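PDB 1V43: sugar-binding transport ATP-binding protein from Pyrococcus horikoshii, which probably binds and hydrolyses ATP as the nucleotide-binding subunit of an ABC transporter that takes up sugars. Local coordinates for residues Leu231-Val236 with Met359-Phe363. Residues are numbered along the deposited sequence; the frame is centred on the assembly and turned at random.
Sequences LRPNSV and MIHVF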
ATOM      1  N   LEU A 231       0.214 -19.063   4.382  1.00 22.98           N
ATOM      2  CA  LEU A 231      -0.667 -19.947   5.149  1.00 25.92           C
ATOM      3  C   LEU A 231       0.033 -20.618   6.313  1.00 31.39           C
ATOM      4  O   LEU A 231      -0.603 -20.937   7.319  1.00 28.17           O
ATOM      5  CB  LEU A 231      -1.263 -21.042   4.262  1.00 24.16           C
ATOM      6  CG  LEU A 231      -2.233 -20.604   3.167  1.00 31.17           C
ATOM      7  CD1 LEU A 231      -2.630 -21.818   2.335  1.00 30.34           C
ATOM      8  CD2 LEU A 231      -3.453 -19.941   3.794  1.00 28.20           C
ATOM      9  N   ARG A 232       1.338 -20.837   6.187  1.00 26.71           N
ATOM     10  CA  ARG A 232       2.052 -21.503   7.267  1.00 30.02           C
ATOM     11  C   ARG A 232       3.365 -20.859   7.701  1.00 27.63           C
ATOM     12  O   ARG A 232       4.434 -21.441   7.561  1.00 21.65           O
ATOM     13  CB  ARG A 232       2.264 -22.981   6.898  1.00 28.73           C
ATOM     14  CG  ARG A 232       0.959 -23.792   6.935  1.00 32.01           C
ATOM     15  CD  ARG A 232       1.096 -25.183   6.326  1.00 40.13           C
ATOM     16  NE  ARG A 232       1.131 -25.143   4.863  1.00 58.55           N
ATOM     17  CZ  ARG A 232       0.075 -24.910   4.083  1.00 60.21           C
ATOM     18  NH1 ARG A 232      -1.127 -24.699   4.614  1.00 59.50           N
ATOM     19  NH2 ARG A 232       0.224 -24.874   2.766  1.00 55.85           N
ATOM     20  N   PRO A 233       3.298 -19.629   8.230  1.00 27.00           N
ATOM     21  CA  PRO A 233       4.526 -18.968   8.677  1.00 28.91           C
ATOM     22  C   PRO A 233       5.092 -19.801   9.833  1.00 33.03           C
ATOM     23  O   PRO A 233       4.346 -20.182  10.731  1.00 30.34           O
ATOM     24  CB  PRO A 233       4.026 -17.609   9.147  1.00 25.99           C
ATOM     25  CG  PRO A 233       2.660 -17.945   9.700  1.00 28.69           C
ATOM     26  CD  PRO A 233       2.106 -18.854   8.616  1.00 24.39           C
ATOM     27  N   ASN A 234       6.388 -20.097   9.825  1.00 32.68           N
ATOM     28  CA  ASN A 234       6.930 -20.907  10.907  1.00 35.39           C
ATOM     29  C   ASN A 234       7.290 -20.101  12.157  1.00 42.25           C
ATOM     30  O   ASN A 234       7.903 -20.632  13.079  1.00 40.98           O
ATOM     31  CB  ASN A 234       8.154 -21.685  10.437  1.00 30.23           C
ATOM     32  CG  ASN A 234       9.293 -20.785  10.049  1.00 35.76           C
ATOM     33  OD1 ASN A 234       9.439 -19.683  10.578  1.00 33.25           O
ATOM     34  ND2 ASN A 234      10.123 -21.255   9.131  1.00 34.80           N
ATOM     35  N   SER A 235       6.900 -18.829  12.194  1.00 40.44           N
ATOM     36  CA  SER A 235       7.202 -17.987  13.350  1.00 40.88           C
ATOM     37  C   SER A 235       6.409 -16.681  13.351  1.00 36.77           C
ATOM     38  O   SER A 235       5.792 -16.314  12.353  1.00 38.68           O
ATOM     39  CB  SER A 235       8.692 -17.667  13.378  1.00 34.07           C
ATOM     40  OG  SER A 235       9.058 -16.988  12.190  1.00 38.33           O
ATOM     41  N   VAL A 236       6.426 -15.980  14.478  1.00 39.98           N
ATOM     42  CA  VAL A 236       5.713 -14.712  14.591  1.00 36.40           C
ATOM     43  C   VAL A 236       6.256 -13.702  13.576  1.00 37.20           C
ATOM     44  O   VAL A 236       5.481 -13.053  12.866  1.00 35.37           O
ATOM     45  CB  VAL A 236       5.843 -14.113  16.011  1.00 41.00           C
ATOM     46  CG1 VAL A 236       5.193 -12.737  16.058  1.00 27.61           C
ATOM     47  CG2 VAL A 236       5.184 -15.037  17.025  1.00 35.99           C
ATOM     48  N   MET A 359      -7.924 -21.403  10.276  1.00 30.56           N
ATOM     49  CA  MET A 359      -6.893 -20.448   9.868  1.00 36.84           C
ATOM     50  C   MET A 359      -6.138 -19.879  11.074  1.00 39.85           C
ATOM     51  O   MET A 359      -5.430 -18.885  10.957  1.00 38.48           O
ATOM     52  CB  MET A 359      -7.511 -19.284   9.081  1.00 33.65           C
ATOM     53  CG  MET A 359      -8.219 -19.681   7.792  1.00 36.18           C
ATOM     54  SD  MET A 359      -7.176 -20.637   6.672  1.00 47.35           S
ATOM     55  CE  MET A 359      -6.378 -19.403   5.806  1.00 47.13           C
ATOM     56  N   ILE A 360      -6.284 -20.520  12.226  1.00 33.53           N
ATOM     57  CA  ILE A 360      -5.628 -20.049  13.437  1.00 40.32           C
ATOM     58  C   ILE A 360      -4.187 -20.519  13.592  1.00 35.63           C
ATOM     59  O   ILE A 360      -3.800 -21.556  13.067  1.00 42.48           O
ATOM     60  CB  ILE A 360      -6.448 -20.470  14.679  1.00 45.95           C
ATOM     61  CG1 ILE A 360      -7.656 -19.541  14.815  1.00 44.73           C
ATOM     62  CG2 ILE A 360      -5.582 -20.467  15.924  1.00 48.68           C
ATOM     63  CD1 ILE A 360      -8.492 -19.783  16.044  1.00 44.23           C
ATOM     64  N   HIS A 361      -3.394 -19.729  14.305  1.00 31.77           N
ATOM     65  CA  HIS A 361      -1.996 -20.061  14.564  1.00 34.58           C
ATOM     66  C   HIS A 361      -1.707 -19.901  16.062  1.00 37.98           C
ATOM     67  O   HIS A 361      -2.403 -19.164  16.766  1.00 35.31           O
ATOM     68  CB  HIS A 361      -1.063 -19.136  13.768  1.00 31.47           C
ATOM     69  CG  HIS A 361      -1.294 -19.168  12.289  1.00 36.03           C
ATOM     70  ND1 HIS A 361      -0.726 -20.117  11.465  1.00 40.42           N
ATOM     71  CD2 HIS A 361      -2.088 -18.408  11.497  1.00 33.99           C
ATOM     72  CE1 HIS A 361      -1.164 -19.941  10.231  1.00 33.32           C
ATOM     73  NE2 HIS A 361      -1.991 -18.911  10.224  1.00 43.38           N
ATOM     74  N   VAL A 362      -0.679 -20.599  16.535  1.00 40.33           N
ATOM     75  CA  VAL A 362      -0.256 -20.543  17.928  1.00 37.63           C
ATOM     76  C   VAL A 362       1.270 -20.592  17.924  1.00 37.40           C
ATOM     77  O   VAL A 362       1.856 -21.508  17.361  1.00 45.31           O
ATOM     78  CB  VAL A 362      -0.767 -21.757  18.734  1.00 42.31           C
ATOM     79  CG1 VAL A 362      -0.402 -21.573  20.214  1.00 34.39           C
ATOM     80  CG2 VAL A 362      -2.272 -21.929  18.547  1.00 39.39           C
ATOM     81  N   PHE A 363       1.914 -19.608  18.535  1.00 36.16           N
ATOM     82  CA  PHE A 363       3.372 -19.577  18.566  1.00 35.26           C
ATOM     83  C   PHE A 363       3.899 -19.617  20.007  1.00 40.83           C
ATOM     84  O   PHE A 363       3.336 -18.984  20.908  1.00 38.55           O
ATOM     85  CB  PHE A 363       3.903 -18.299  17.886  1.00 38.25           C
ATOM     86  CG  PHE A 363       3.312 -18.022  16.523  1.00 38.58           C
ATOM     87  CD1 PHE A 363       2.049 -17.447  16.398  1.00 30.61           C
ATOM     88  CD2 PHE A 363       4.028 -18.323  15.361  1.00 42.20           C
ATOM     89  CE1 PHE A 363       1.505 -17.172  15.134  1.00 31.96           C
ATOM     90  CE2 PHE A 363       3.496 -18.056  14.091  1.00 32.03           C
ATOM     91  CZ  PHE A 363       2.231 -17.479  13.983  1.00 38.77           C
TER
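Phe363 lies in the bend where the loop 231-236 turns into helix 236-241, and the packing is densest here. Its CE2 comes within 3.3 Å of Ser235 C and is also close to Ser235 O. Val236 CA lies over one face of the ring, toward the rim, and Ser235 N is at the edge, in plane. With CG1 of Val236 anti to the backbone N (chi1 175°), the other methyl, CG2, meets the root of the aromatic side chain, CB and CG, 3.6 Å from Phe363 CG. That methyl sits 4.0 Å from the Phe363 ring centroid and 30° off the normal, an off-centre CH-pi contact. A leucine here would probably leave Val236 CG2 without its aromatic partner and a gap beside the Ser235 carbonyl group, where CE2 now lies. Pro233 bridges two rings: its CG is 4.3 Å from Phe363 CZ and also lies over one face of the His361 ring, offset toward the rim. His361 CE1 approaches Leu231 O at 3.1 Å, near the ring plane. His361 and Phe363 point their side chains at the loop, while Val362 between them turns to Val284 of strand 283-288. Strand 361-364, next to strand 283-288 and joined on its backbone by the C-terminal tail, probably belongs to the OB-type fold of the MalK-like C-terminal region; the loop links helix 226-231 to helix 236-241 in the ABC ATPase region. His361 ND1 is buried by the contact and finds no partner in the model. Between Leu231 and Met359 the packing thins to a single approach: Met359, bent at chi2 (-54°) and chi3, brings just its CE to Leu231 CD2, at 3.6 Å, the two side chains crossing at a slant.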